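Local coordinates for phosphatidylinositol transfer protein SFH5 (Saccharomyces cerevisiae, PDB 6W32) that binds and transfers phosphatidylinositol between membranes, regulates plasma-membrane PtdIns(4,5)P2 and also binds heme b, perhaps for responses to organic oxidants, at residues Glu113-Thr121 against Val133-Lys144; Leu216-Thr226 against Lys246-Leu256. One frame throughout, in Å; residues are numbered along the deposited sequence.

Interaction 1 of 2, residues Glu113-Thr121 against Val133-Lys144. With HEM (protoporphyrin IX containing Fe), chain D.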
loop_
_atom_site.group_PDB
_atom_site.type_symbol
_atom_site.label_atom_id
_atom_site.label_comp_id
_atom_site.label_asym_id
_atom_site.label_seq_id
_atom_site.Cartn_x
_atom_site.Cartn_y
_atom_site.Cartn_z
ATOM N N GLU A 113 -3.075 -20.429 4.638
ATOM C CA GLU A 113 -3.660 -20.338 3.304
ATOM C C GLU A 113 -3.747 -18.895 2.812
ATOM O O GLU A 113 -3.946 -18.681 1.610
ATOM C CB GLU A 113 -5.042 -21.026 3.240
ATOM C CG GLU A 113 -6.086 -20.584 4.270
ATOM C CD GLU A 113 -6.948 -21.749 4.840
ATOM O OE1 GLU A 113 -7.091 -22.775 4.138
ATOM O OE2 GLU A 113 -7.480 -21.641 5.980
ATOM N N LEU A 114 -3.559 -17.910 3.695
ATOM C CA LEU A 114 -3.549 -16.510 3.289
ATOM C C LEU A 114 -2.205 -16.117 2.687
ATOM O O LEU A 114 -2.160 -15.514 1.605
ATOM C CB LEU A 114 -3.899 -15.617 4.480
ATOM C CG LEU A 114 -5.401 -15.346 4.589
ATOM C CD1 LEU A 114 -5.677 -14.287 5.583
ATOM C CD2 LEU A 114 -5.949 -14.927 3.226
ATOM N N GLN A 115 -1.095 -16.471 3.356
ATOM C CA GLN A 115 0.226 -16.139 2.817
ATOM C C GLN A 115 0.379 -16.621 1.384
ATOM O O GLN A 115 1.001 -15.945 0.561
ATOM C CB GLN A 115 1.334 -16.731 3.695
ATOM C CG GLN A 115 1.182 -16.350 5.155
ATOM C CD GLN A 115 1.960 -17.255 6.121
ATOM O OE1 GLN A 115 2.547 -18.274 5.721
ATOM N NE2 GLN A 115 1.953 -16.880 7.415
ATOM N N ASN A 116 -0.207 -17.769 1.064
ATOM C CA ASN A 116 -0.079 -18.346 -0.259
ATOM C C ASN A 116 -0.801 -17.552 -1.325
ATOM O O ASN A 116 -0.565 -17.811 -2.515
ATOM C CB ASN A 116 -0.619 -19.772 -0.273
ATOM C CG ASN A 116 0.371 -20.774 0.267
ATOM O OD1 ASN A 116 1.551 -20.463 0.491
ATOM N ND2 ASN A 116 -0.108 -21.993 0.490
ATOM N N VAL A 117 -1.696 -16.633 -0.963
ATOM C CA VAL A 117 -2.377 -15.858 -1.996
ATOM C C VAL A 117 -1.939 -14.411 -1.988
ATOM O O VAL A 117 -2.576 -13.582 -2.635
ATOM C CB VAL A 117 -3.903 -15.965 -1.900
ATOM C CG1 VAL A 117 -4.336 -17.291 -2.443
ATOM C CG2 VAL A 117 -4.342 -15.810 -0.485
ATOM N N GLY A 118 -0.856 -14.095 -1.276
ATOM C CA GLY A 118 -0.170 -12.820 -1.372
ATOM C C GLY A 118 1.206 -12.977 -1.989
ATOM O O GLY A 118 2.073 -13.635 -1.426
ATOM N N ILE A 119 1.405 -12.395 -3.165
ATOM C CA ILE A 119 2.650 -12.476 -3.919
ATOM C C ILE A 119 3.185 -11.065 -4.095
ATOM O O ILE A 119 2.422 -10.134 -4.376
ATOM C CB ILE A 119 2.443 -13.139 -5.300
ATOM C CG1 ILE A 119 1.995 -14.587 -5.137
ATOM C CG2 ILE A 119 3.718 -13.078 -6.115
ATOM C CD1 ILE A 119 2.733 -15.302 -4.048
ATOM N N LEU A 120 4.498 -10.914 -3.955
ATOM C CA LEU A 120 5.142 -9.609 -4.002
ATOM C C LEU A 120 6.328 -9.700 -4.953
ATOM O O LEU A 120 7.212 -10.535 -4.745
ATOM C CB LEU A 120 5.578 -9.189 -2.597
ATOM C CG LEU A 120 6.612 -8.076 -2.551
ATOM C CD1 LEU A 120 6.060 -6.802 -3.211
ATOM C CD2 LEU A 120 7.044 -7.802 -1.125
ATOM N N THR A 121 6.347 -8.857 -5.999
ATOM C CA THR A 121 7.385 -8.927 -7.027
ATOM C C THR A 121 7.954 -7.555 -7.346
ATOM O O THR A 121 7.274 -6.537 -7.239
ATOM C CB THR A 121 6.870 -9.521 -8.333
ATOM O OG1 THR A 121 6.135 -8.518 -9.049
ATOM C CG2 THR A 121 5.975 -10.701 -8.066
ATOM N N VAL A 133 5.136 -4.386 -7.408
ATOM C CA VAL A 133 3.768 -4.860 -7.583
ATOM C C VAL A 133 3.431 -5.777 -6.424
ATOM O O VAL A 133 4.282 -6.575 -6.002
ATOM C CB VAL A 133 3.611 -5.616 -8.929
ATOM C CG1 VAL A 133 2.159 -5.893 -9.239
ATOM C CG2 VAL A 133 4.215 -4.839 -10.077
ATOM N N THR A 134 2.198 -5.698 -5.910
ATOM C CA THR A 134 1.711 -6.781 -5.049
ATOM C C THR A 134 0.525 -7.459 -5.710
ATOM O O THR A 134 -0.198 -6.854 -6.507
ATOM C CB THR A 134 1.295 -6.356 -3.623
ATOM O OG1 THR A 134 0.022 -5.700 -3.653
ATOM C CG2 THR A 134 2.294 -5.463 -2.995
ATOM N N TRP A 135 0.315 -8.716 -5.354
ATOM C CA TRP A 135 -0.660 -9.532 -6.047
ATOM C C TRP A 135 -1.493 -10.280 -5.020
ATOM O O TRP A 135 -0.943 -10.960 -4.155
ATOM C CB TRP A 135 0.022 -10.546 -6.970
ATOM C CG TRP A 135 1.052 -10.068 -7.972
ATOM C CD1 TRP A 135 2.271 -9.472 -7.725
ATOM C CD2 TRP A 135 0.968 -10.237 -9.388
ATOM N NE1 TRP A 135 2.938 -9.253 -8.925
ATOM C CE2 TRP A 135 2.152 -9.709 -9.952
ATOM C CE3 TRP A 135 0.002 -10.784 -10.230
ATOM C CZ2 TRP A 135 2.384 -9.711 -11.319
ATOM C CZ3 TRP A 135 0.226 -10.792 -11.575
ATOM C CH2 TRP A 135 1.414 -10.251 -12.121
ATOM N N ASN A 136 -2.808 -10.205 -5.144
ATOM C CA ASN A 136 -3.696 -10.988 -4.303
ATOM C C ASN A 136 -4.389 -12.031 -5.163
ATOM O O ASN A 136 -5.061 -11.688 -6.137
ATOM C CB ASN A 136 -4.713 -10.098 -3.597
ATOM C CG ASN A 136 -4.057 -9.076 -2.715
ATOM O OD1 ASN A 136 -3.908 -7.907 -3.101
ATOM N ND2 ASN A 136 -3.626 -9.508 -1.539
ATOM N N LEU A 137 -4.193 -13.301 -4.831
ATOM C CA LEU A 137 -4.792 -14.368 -5.618
ATOM C C LEU A 137 -6.140 -14.731 -5.019
ATOM O O LEU A 137 -6.417 -15.880 -4.678
ATOM C CB LEU A 137 -3.857 -15.568 -5.696
ATOM C CG LEU A 137 -2.495 -15.124 -6.203
ATOM C CD1 LEU A 137 -1.530 -16.257 -6.227
ATOM C CD2 LEU A 137 -2.661 -14.518 -7.576
ATOM N N TYR A 138 -6.977 -13.701 -4.907
ATOM C CA TYR A 138 -8.228 -13.846 -4.174
ATOM C C TYR A 138 -9.153 -14.893 -4.793
ATOM O O TYR A 138 -9.906 -15.554 -4.074
ATOM C CB TYR A 138 -8.928 -12.496 -4.077
ATOM C CG TYR A 138 -8.324 -11.556 -3.053
ATOM C CD1 TYR A 138 -7.636 -12.029 -1.941
ATOM C CD2 TYR A 138 -8.455 -10.183 -3.191
ATOM C CE1 TYR A 138 -7.089 -11.137 -1.008
ATOM C CE2 TYR A 138 -7.922 -9.302 -2.251
ATOM C CZ TYR A 138 -7.252 -9.780 -1.179
ATOM O OH TYR A 138 -6.742 -8.870 -0.301
ATOM N N GLY A 139 -9.084 -15.100 -6.099
ATOM C CA GLY A 139 -9.924 -16.119 -6.715
ATOM C C GLY A 139 -9.718 -17.510 -6.151
ATOM O O GLY A 139 -10.648 -18.319 -6.124
ATOM N N GLN A 140 -8.508 -17.805 -5.680
ATOM C CA GLN A 140 -8.218 -19.059 -4.997
ATOM C C GLN A 140 -9.000 -19.249 -3.693
ATOM O O GLN A 140 -9.095 -20.387 -3.224
ATOM C CB GLN A 140 -6.710 -19.142 -4.740
ATOM C CG GLN A 140 -5.954 -19.311 -6.015
ATOM C CD GLN A 140 -4.472 -19.500 -5.826
ATOM O OE1 GLN A 140 -4.012 -20.172 -4.896
ATOM N NE2 GLN A 140 -3.701 -18.888 -6.708
ATOM N N LEU A 141 -9.596 -18.193 -3.123
ATOM C CA LEU A 141 -10.219 -18.269 -1.804
ATOM C C LEU A 141 -11.749 -18.322 -1.830
ATOM O O LEU A 141 -12.368 -18.176 -0.765
ATOM C CB LEU A 141 -9.784 -17.090 -0.932
ATOM C CG LEU A 141 -8.361 -16.999 -0.404
ATOM C CD1 LEU A 141 -7.512 -16.526 -1.518
ATOM C CD2 LEU A 141 -8.314 -15.999 0.730
ATOM N N VAL A 142 -12.384 -18.500 -2.995
ATOM C CA VAL A 142 -13.820 -18.798 -3.023
ATOM C C VAL A 142 -14.100 -20.179 -2.441
ATOM O O VAL A 142 -15.229 -20.466 -2.019
ATOM C CB VAL A 142 -14.361 -18.677 -4.483
ATOM C CG1 VAL A 142 -14.080 -19.960 -5.304
ATOM C CG2 VAL A 142 -15.862 -18.271 -4.511
ATOM N N LYS A 143 -13.081 -21.046 -2.434
ATOM C CA LYS A 143 -13.130 -22.306 -1.695
ATOM C C LYS A 143 -13.439 -22.090 -0.217
ATOM O O LYS A 143 -14.147 -22.891 0.403
ATOM C CB LYS A 143 -11.776 -23.025 -1.792
ATOM C CG LYS A 143 -11.075 -23.064 -3.167
ATOM C CD LYS A 143 -11.975 -23.403 -4.351
ATOM C CE LYS A 143 -11.134 -23.990 -5.478
ATOM N NZ LYS A 143 -9.818 -23.290 -5.624
ATOM N N LYS A 144 -12.864 -21.049 0.381
ATOM C CA LYS A 144 -12.634 -20.995 1.822
ATOM C C LYS A 144 -13.189 -19.688 2.348
ATOM O O LYS A 144 -12.431 -18.747 2.556
ATOM C CB LYS A 144 -11.150 -21.097 2.135
ATOM C CG LYS A 144 -10.313 -21.857 1.090
ATOM C CD LYS A 144 -9.112 -22.458 1.785
ATOM C CE LYS A 144 -8.150 -23.200 0.865
ATOM N NZ LYS A 144 -7.014 -23.780 1.674
HETATM C CHA HEM D . -11.200 -4.494 -3.343
HETATM C CHB HEM D . -11.618 -9.070 -1.965
HETATM C CHC HEM D . -14.251 -9.982 -5.916
HETATM C CHD HEM D . -13.399 -5.471 -7.552
HETATM C C1A HEM D . -11.089 -5.667 -2.644
HETATM C C2A HEM D . -10.443 -5.764 -1.369
HETATM C C3A HEM D . -10.574 -7.035 -0.938
HETATM C C4A HEM D . -11.293 -7.751 -1.979
HETATM C CMA HEM D . -10.074 -7.728 0.354
HETATM C CAA HEM D . -9.854 -4.497 -0.727
HETATM C CBA HEM D . -8.352 -4.338 -0.693
HETATM C CGA HEM D . -7.534 -5.340 -1.416
HETATM O O1A HEM D . -7.493 -6.466 -0.827
HETATM O O2A HEM D . -6.478 -4.803 -1.887
HETATM C C1B HEM D . -12.412 -9.701 -2.877
HETATM C C2B HEM D . -12.862 -11.060 -2.769
HETATM C C3B HEM D . -13.593 -11.329 -3.853
HETATM C C4B HEM D . -13.631 -10.132 -4.692
HETATM C CMB HEM D . -12.507 -11.982 -1.584
HETATM C CAB HEM D . -14.266 -12.676 -4.194
HETATM C CBB HEM D . -15.546 -12.755 -4.511
HETATM C C1C HEM D . -14.264 -8.872 -6.741
HETATM C C2C HEM D . -14.916 -8.703 -8.060
HETATM C C3C HEM D . -14.674 -7.447 -8.499
HETATM C C4C HEM D . -13.863 -6.775 -7.495
HETATM C CMC HEM D . -15.729 -9.779 -8.826
HETATM C CAC HEM D . -15.142 -6.823 -9.843
HETATM C CBC HEM D . -14.315 -6.064 -10.600
HETATM C C1D HEM D . -12.777 -4.761 -6.562
HETATM C C2D HEM D . -12.470 -3.351 -6.573
HETATM C C3D HEM D . -11.805 -3.075 -5.222
HETATM C C4D HEM D . -11.772 -4.334 -4.561
HETATM C CMD HEM D . -12.730 -2.315 -7.671
HETATM C CAD HEM D . -11.209 -1.792 -4.632
HETATM C CBD HEM D . -9.686 -1.965 -4.653
HETATM C CGD HEM D . -9.055 -0.676 -4.189
HETATM O O1D HEM D . -7.797 -0.659 -3.983
HETATM O O2D HEM D . -9.846 0.240 -3.778
HETATM N NA HEM D . -11.611 -6.882 -2.987
HETATM N NB HEM D . -12.896 -9.164 -4.052
HETATM N NC HEM D . -13.676 -7.687 -6.475
HETATM N ND HEM D . -12.360 -5.307 -5.334
HETATM FE FE HEM D . -12.545 -7.293 -4.765
#
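The antiparallel beta hairpin at one edge of the CRAL-TRIO sheet joins strand 118-121 to strand 133-136. Ile-119 and Trp-135 form a hydrogen-bonded pair, with Ile-119 N giving to Trp-135 O and Trp-135 N to Ile-119 O. Thr-121 and Val-133 form the next such pair. Past the strand ends, Leu-137 N donates to Val-117 O at 2.7 Å. This extends the ladder into the chain that leaves the hairpin.

Ile-119, Thr-121, Val-133 and Trp-135 share one face of the sheet. Trp-135 CG stands beside its own backbone N (chi1 -52°), and the indole edge runs along the neighbouring strand. There NE1 donates to Thr-121 OG1 at 3.3 Å, with the hydroxyl oxygen close to the ring plane. Val-133 CG1 lies on one face of the indole, offset toward its rim. Leu-277 of helix 277-280 touches Ile-119, Thr-121 and Trp-135.

At the other end, Val-117 and Leu-141 meet tip to tip. Leu-141 CD1 sits against both methyl groups of Val-117, 3.4 Å from CG1. Leu-141 CD2 reaches Leu-114 CD2 at 3.6 Å. Farther out, the extended Lys-144 chain brings NZ to Glu-113 OE1 at 2.7 Å. This salt bridge uses the anti lone pair of the carboxylate oxygen.

Tyr-138 opens the 3-10 segment, and its ring edge meets the heme. Asn-136 CB lies over the centre of one face of the Tyr-138 ring. Tyr-138 OH donates to heme O1A at 2.6 Å, with the propionate oxygen in the ring plane. Arg-158 NE is also hydrogen-bonded to the heme, and His-183 meets the tyrosine ring edge-to-face. The arrangement is a beta hairpin whose exit, in a 3-10 turn, brings a tyrosine hydroxyl to a heme propionate in the pocket of this Sec14-like fold.

Interaction 2 of 2, residues Leu216-Thr226 against Lys246-Leu256. With HEM (protoporphyrin IX containing Fe), chain D.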
loop_
_atom_site.group_PDB
_atom_site.type_symbol
_atom_site.label_atom_id
_atom_site.label_comp_id
_atom_site.label_asym_id
_atom_site.label_seq_id
_atom_site.Cartn_x
_atom_site.Cartn_y
_atom_site.Cartn_z
ATOM N N LEU A 216 -0.685 4.521 -4.675
ATOM C CA LEU A 216 -1.052 3.626 -5.774
ATOM C C LEU A 216 -0.843 4.348 -7.088
ATOM O O LEU A 216 -1.231 5.513 -7.220
ATOM C CB LEU A 216 -2.513 3.191 -5.660
ATOM C CG LEU A 216 -3.032 2.059 -6.506
ATOM C CD1 LEU A 216 -2.428 0.800 -6.060
ATOM C CD2 LEU A 216 -4.546 1.953 -6.394
ATOM N N TYR A 217 -0.227 3.666 -8.059
ATOM C CA TYR A 217 -0.179 4.188 -9.436
ATOM C C TYR A 217 -1.258 3.556 -10.296
ATOM O O TYR A 217 -2.093 4.273 -10.832
ATOM C CB TYR A 217 1.181 3.987 -10.121
ATOM C CG TYR A 217 1.200 4.560 -11.529
ATOM C CD1 TYR A 217 1.153 5.937 -11.752
ATOM C CD2 TYR A 217 1.246 3.729 -12.640
ATOM C CE1 TYR A 217 1.144 6.477 -13.056
ATOM C CE2 TYR A 217 1.236 4.247 -13.924
ATOM C CZ TYR A 217 1.192 5.622 -14.132
ATOM O OH TYR A 217 1.193 6.113 -15.432
ATOM N N ALA A 218 -1.266 2.226 -10.404
ATOM C CA ALA A 218 -2.269 1.488 -11.157
ATOM C C ALA A 218 -2.644 0.228 -10.413
ATOM O O ALA A 218 -1.787 -0.410 -9.794
ATOM C CB ALA A 218 -1.761 1.078 -12.533
ATOM N N LYS A 219 -3.915 -0.150 -10.512
ATOM C CA LYS A 219 -4.417 -1.399 -9.957
ATOM C C LYS A 219 -5.199 -2.157 -11.036
ATOM O O LYS A 219 -6.081 -1.585 -11.701
ATOM C CB LYS A 219 -5.266 -1.115 -8.726
ATOM C CG LYS A 219 -5.715 -2.351 -7.962
ATOM C CD LYS A 219 -5.909 -2.026 -6.488
ATOM C CE LYS A 219 -5.989 -3.271 -5.613
ATOM N NZ LYS A 219 -6.318 -2.897 -4.192
ATOM N N TYR A 220 -4.851 -3.438 -11.242
ATOM C CA TYR A 220 -5.451 -4.259 -12.287
ATOM C C TYR A 220 -6.255 -5.369 -11.638
ATOM O O TYR A 220 -5.796 -6.000 -10.684
ATOM C CB TYR A 220 -4.395 -4.869 -13.234
ATOM C CG TYR A 220 -3.535 -3.827 -13.881
ATOM C CD1 TYR A 220 -2.345 -3.439 -13.292
ATOM C CD2 TYR A 220 -3.945 -3.168 -15.042
ATOM C CE1 TYR A 220 -1.567 -2.444 -13.837
ATOM C CE2 TYR A 220 -3.153 -2.178 -15.618
ATOM C CZ TYR A 220 -1.961 -1.830 -14.981
ATOM O OH TYR A 220 -1.140 -0.860 -15.478
ATOM N N PHE A 221 -7.444 -5.615 -12.179
ATOM C CA PHE A 221 -8.371 -6.612 -11.662
ATOM C C PHE A 221 -8.578 -7.595 -12.794
ATOM O O PHE A 221 -9.364 -7.309 -13.698
ATOM C CB PHE A 221 -9.693 -5.971 -11.250
ATOM C CG PHE A 221 -9.548 -4.916 -10.213
ATOM C CD1 PHE A 221 -9.790 -5.206 -8.879
ATOM C CD2 PHE A 221 -9.163 -3.627 -10.559
ATOM C CE1 PHE A 221 -9.682 -4.230 -7.896
ATOM C CE2 PHE A 221 -9.039 -2.647 -9.581
ATOM C CZ PHE A 221 -9.306 -2.956 -8.231
ATOM N N VAL A 222 -7.899 -8.740 -12.767
ATOM C CA VAL A 222 -7.858 -9.596 -13.949
ATOM C C VAL A 222 -8.644 -10.884 -13.725
ATOM O O VAL A 222 -8.868 -11.330 -12.606
ATOM C CB VAL A 222 -6.410 -9.899 -14.381
ATOM C CG1 VAL A 222 -5.589 -8.618 -14.310
ATOM C CG2 VAL A 222 -5.813 -10.982 -13.523
ATOM N N ASN A 223 -9.096 -11.464 -14.829
ATOM C CA ASN A 223 -9.834 -12.714 -14.857
ATOM C C ASN A 223 -11.195 -12.577 -14.190
ATOM O O ASN A 223 -11.630 -13.446 -13.438
ATOM C CB ASN A 223 -9.006 -13.834 -14.253
ATOM C CG ASN A 223 -7.936 -14.263 -15.195
ATOM O OD1 ASN A 223 -8.181 -14.343 -16.403
ATOM N ND2 ASN A 223 -6.740 -14.481 -14.695
ATOM N N VAL A 224 -11.893 -11.503 -14.555
ATOM C CA VAL A 224 -13.179 -11.052 -14.030
ATOM C C VAL A 224 -14.213 -11.170 -15.148
ATOM O O VAL A 224 -14.219 -10.344 -16.067
ATOM C CB VAL A 224 -13.098 -9.599 -13.539
ATOM C CG1 VAL A 224 -14.313 -9.221 -12.701
ATOM C CG2 VAL A 224 -11.810 -9.339 -12.804
ATOM N N PRO A 225 -15.111 -12.136 -15.100
ATOM C CA PRO A 225 -16.254 -12.145 -16.033
ATOM C C PRO A 225 -17.059 -10.841 -16.061
ATOM O O PRO A 225 -17.024 -10.090 -15.085
ATOM C CB PRO A 225 -17.106 -13.304 -15.504
ATOM C CG PRO A 225 -16.119 -14.224 -14.844
ATOM C CD PRO A 225 -15.039 -13.345 -14.256
ATOM N N THR A 226 -17.803 -10.554 -17.148
ATOM C CA THR A 226 -18.606 -9.324 -17.246
ATOM C C THR A 226 -19.925 -9.405 -16.494
ATOM O O THR A 226 -20.621 -8.378 -16.356
ATOM C CB THR A 226 -18.931 -8.973 -18.702
ATOM O OG1 THR A 226 -19.151 -10.183 -19.435
ATOM C CG2 THR A 226 -17.796 -8.192 -19.348
ATOM N N LYS A 246 -7.364 5.038 -11.473
ATOM C CA LYS A 246 -6.222 4.162 -11.651
ATOM C C LYS A 246 -6.630 2.707 -11.769
ATOM O O LYS A 246 -5.758 1.840 -11.889
ATOM C CB LYS A 246 -5.218 4.326 -10.521
ATOM C CG LYS A 246 -5.290 5.681 -9.784
ATOM C CD LYS A 246 -4.143 5.879 -8.776
ATOM C CE LYS A 246 -4.235 7.220 -8.051
ATOM N NZ LYS A 246 -2.926 7.722 -7.412
ATOM N N PHE A 247 -7.932 2.433 -11.799
ATOM C CA PHE A 247 -8.478 1.080 -11.888
ATOM C C PHE A 247 -8.657 0.607 -13.334
ATOM O O PHE A 247 -9.215 1.325 -14.161
ATOM C CB PHE A 247 -9.830 1.040 -11.176
ATOM C CG PHE A 247 -9.723 1.084 -9.696
ATOM C CD1 PHE A 247 -8.482 1.156 -9.077
ATOM C CD2 PHE A 247 -10.863 1.003 -8.905
ATOM C CE1 PHE A 247 -8.379 1.175 -7.710
ATOM C CE2 PHE A 247 -10.757 1.031 -7.545
ATOM C CZ PHE A 247 -9.505 1.117 -6.951
ATOM N N VAL A 248 -8.241 -0.632 -13.604
ATOM C CA VAL A 248 -8.403 -1.306 -14.896
ATOM C C VAL A 248 -8.879 -2.737 -14.682
ATOM O O VAL A 248 -8.249 -3.487 -13.932
ATOM C CB VAL A 248 -7.087 -1.367 -15.684
ATOM C CG1 VAL A 248 -7.320 -2.132 -16.907
ATOM C CG2 VAL A 248 -6.580 0.001 -15.996
ATOM N N VAL A 249 -9.933 -3.142 -15.388
ATOM C CA VAL A 249 -10.572 -4.446 -15.231
ATOM C C VAL A 249 -10.336 -5.258 -16.500
ATOM O O VAL A 249 -10.639 -4.795 -17.605
ATOM C CB VAL A 249 -12.079 -4.287 -14.974
ATOM C CG1 VAL A 249 -12.731 -5.597 -14.682
ATOM C CG2 VAL A 249 -12.310 -3.294 -13.860
ATOM N N LEU A 250 -9.816 -6.475 -16.348
ATOM C CA LEU A 250 -9.406 -7.309 -17.472
ATOM C C LEU A 250 -10.157 -8.621 -17.383
ATOM O O LEU A 250 -9.860 -9.431 -16.505
ATOM C CB LEU A 250 -7.902 -7.578 -17.443
ATOM C CG LEU A 250 -6.988 -6.392 -17.747
ATOM C CD1 LEU A 250 -5.553 -6.856 -17.987
ATOM C CD2 LEU A 250 -7.520 -5.599 -18.940
ATOM N N THR A 251 -11.087 -8.871 -18.309
ATOM C CA THR A 251 -11.734 -10.178 -18.309
ATOM C C THR A 251 -10.762 -11.315 -18.630
ATOM O O THR A 251 -10.891 -12.405 -18.046
ATOM C CB THR A 251 -12.899 -10.187 -19.267
ATOM O OG1 THR A 251 -13.925 -9.314 -18.777
ATOM C CG2 THR A 251 -13.457 -11.544 -19.360
ATOM N N ASP A 252 -9.745 -11.072 -19.477
ATOM C CA ASP A 252 -8.758 -12.074 -19.906
ATOM C C ASP A 252 -7.401 -11.800 -19.244
ATOM O O ASP A 252 -6.676 -10.893 -19.661
ATOM C CB ASP A 252 -8.634 -12.044 -21.428
ATOM C CG ASP A 252 -7.742 -13.152 -21.997
ATOM O OD1 ASP A 252 -6.903 -13.738 -21.259
ATOM O OD2 ASP A 252 -7.893 -13.433 -23.216
ATOM N N GLY A 253 -7.027 -12.612 -18.253
ATOM C CA GLY A 253 -5.795 -12.355 -17.512
ATOM C C GLY A 253 -4.519 -12.405 -18.338
ATOM O O GLY A 253 -3.496 -11.840 -17.928
ATOM N N SER A 254 -4.545 -13.073 -19.493
ATOM C CA SER A 254 -3.338 -13.153 -20.312
ATOM C C SER A 254 -3.020 -11.846 -21.015
ATOM O O SER A 254 -1.933 -11.722 -21.588
ATOM C CB SER A 254 -3.485 -14.267 -21.334
ATOM O OG SER A 254 -4.834 -14.343 -21.776
ATOM N N LYS A 255 -3.920 -10.867 -20.969
ATOM C CA LYS A 255 -3.590 -9.549 -21.494
ATOM C C LYS A 255 -2.754 -8.731 -20.531
ATOM O O LYS A 255 -2.379 -7.609 -20.877
ATOM C CB LYS A 255 -4.857 -8.761 -21.834
ATOM C CG LYS A 255 -5.836 -9.554 -22.678
ATOM C CD LYS A 255 -6.631 -8.704 -23.638
ATOM C CE LYS A 255 -7.344 -9.616 -24.614
ATOM N NZ LYS A 255 -6.614 -10.925 -24.595
ATOM N N LEU A 256 -2.449 -9.260 -19.338
ATOM C CA LEU A 256 -1.861 -8.410 -18.320
ATOM C C LEU A 256 -0.496 -7.908 -18.747
ATOM O O LEU A 256 -0.088 -6.814 -18.345
ATOM C CB LEU A 256 -1.774 -9.149 -16.994
ATOM C CG LEU A 256 -1.518 -8.232 -15.798
ATOM C CD1 LEU A 256 -2.595 -7.172 -15.745
ATOM C CD2 LEU A 256 -1.407 -8.993 -14.451
HETATM C CHA HEM D . -11.200 -4.494 -3.343
HETATM C CHB HEM D . -11.618 -9.070 -1.965
HETATM C CHC HEM D . -14.251 -9.982 -5.916
HETATM C CHD HEM D . -13.399 -5.471 -7.552
HETATM C C1A HEM D . -11.089 -5.667 -2.644
HETATM C C2A HEM D . -10.443 -5.764 -1.369
HETATM C C3A HEM D . -10.574 -7.035 -0.938
HETATM C C4A HEM D . -11.293 -7.751 -1.979
HETATM C CMA HEM D . -10.074 -7.728 0.354
HETATM C CAA HEM D . -9.854 -4.497 -0.727
HETATM C CBA HEM D . -8.352 -4.338 -0.693
HETATM C CGA HEM D . -7.534 -5.340 -1.416
HETATM O O1A HEM D . -7.493 -6.466 -0.827
HETATM O O2A HEM D . -6.478 -4.803 -1.887
HETATM C C1B HEM D . -12.412 -9.701 -2.877
HETATM C C2B HEM D . -12.862 -11.060 -2.769
HETATM C C3B HEM D . -13.593 -11.329 -3.853
HETATM C C4B HEM D . -13.631 -10.132 -4.692
HETATM C CMB HEM D . -12.507 -11.982 -1.584
HETATM C CAB HEM D . -14.266 -12.676 -4.194
HETATM C CBB HEM D . -15.546 -12.755 -4.511
HETATM C C1C HEM D . -14.264 -8.872 -6.741
HETATM C C2C HEM D . -14.916 -8.703 -8.060
HETATM C C3C HEM D . -14.674 -7.447 -8.499
HETATM C C4C HEM D . -13.863 -6.775 -7.495
HETATM C CMC HEM D . -15.729 -9.779 -8.826
HETATM C CAC HEM D . -15.142 -6.823 -9.843
HETATM C CBC HEM D . -14.315 -6.064 -10.600
HETATM C C1D HEM D . -12.777 -4.761 -6.562
HETATM C C2D HEM D . -12.470 -3.351 -6.573
HETATM C C3D HEM D . -11.805 -3.075 -5.222
HETATM C C4D HEM D . -11.772 -4.334 -4.561
HETATM C CMD HEM D . -12.730 -2.315 -7.671
HETATM C CAD HEM D . -11.209 -1.792 -4.632
HETATM C CBD HEM D . -9.686 -1.965 -4.653
HETATM C CGD HEM D . -9.055 -0.676 -4.189
HETATM O O1D HEM D . -7.797 -0.659 -3.983
HETATM O O2D HEM D . -9.846 0.240 -3.778
HETATM N NA HEM D . -11.611 -6.882 -2.987
HETATM N NB HEM D . -12.896 -9.164 -4.052
HETATM N NC HEM D . -13.676 -7.687 -6.475
HETATM N ND HEM D . -12.360 -5.307 -5.334
HETATM FE FE HEM D . -12.545 -7.293 -4.765
#
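Phe-247 offers one ring face to the edge of Phe-221 in a T-shaped pair, with centroids 5.1 Å apart and planes at 72°. Phe-221 CE2 lies over that face, toward its rim. At the edge of the Phe-247 ring are Leu-216 CD2 and heme O2D. The Phe-221 ring has Val-248 O and heme CBD at its edge, in plane. Its CE1 approaches heme C2D obliquely. His-183 also meets Phe-221 edge-to-face.

Lys-219 lies on the same face of the sheet. Its CG is anti to the backbone N (chi1 -173°), and the extended chain carries NZ out to both heme propionates. NZ donates to O1D at 2.7 Å and to O2A at 3.0 Å.

Strands 218-222 and 247-250 run parallel, with Lys-219 O taking Val-248 N and Phe-221 O taking Leu-250 N. On the other face, Tyr-220 lies alongside Val-248, and Val-222 CG1 touches Leu-256 CD1 at 3.6 Å. Tyr-220 OH is hydrogen-bonded to Lys-130 NZ.

Side chains fasten both ends. Lys-246 NZ gives to Leu-216 O at 2.8 Å. Asn-223 OD1 takes Gly-253 N from above its amide plane, and Thr-251 OG1 donates to Val-224 O. Phe-221 thus packs against the porphyrin, while the Phe-247 edge and Lys-219 lie by the propionates. The shared ammonium would partly offset their charge, with Arg-158 a further basic partner.

Overall arrangement
Interaction 1 comes first along the chain and closes the short hairpin loop between 118-122 and 132-136. The chain then passes through helix 151-166, strand 179-184 and helix 195-211 before interaction 2 opens. Interaction 2 closes a longer loop, largely helical, through 229-236 and 241-244. The two loops are in series and neither nests nor crosses. Both contacts belong to one mixed five-strand sheet. Interaction 1 pairs its first two strands and interaction 2 its last two, with 179-184 bridging them. Their centres lie about 15 Å apart, and Trp-135 packs on Leu-256. From the two ends of the strand order, both reach the same heme.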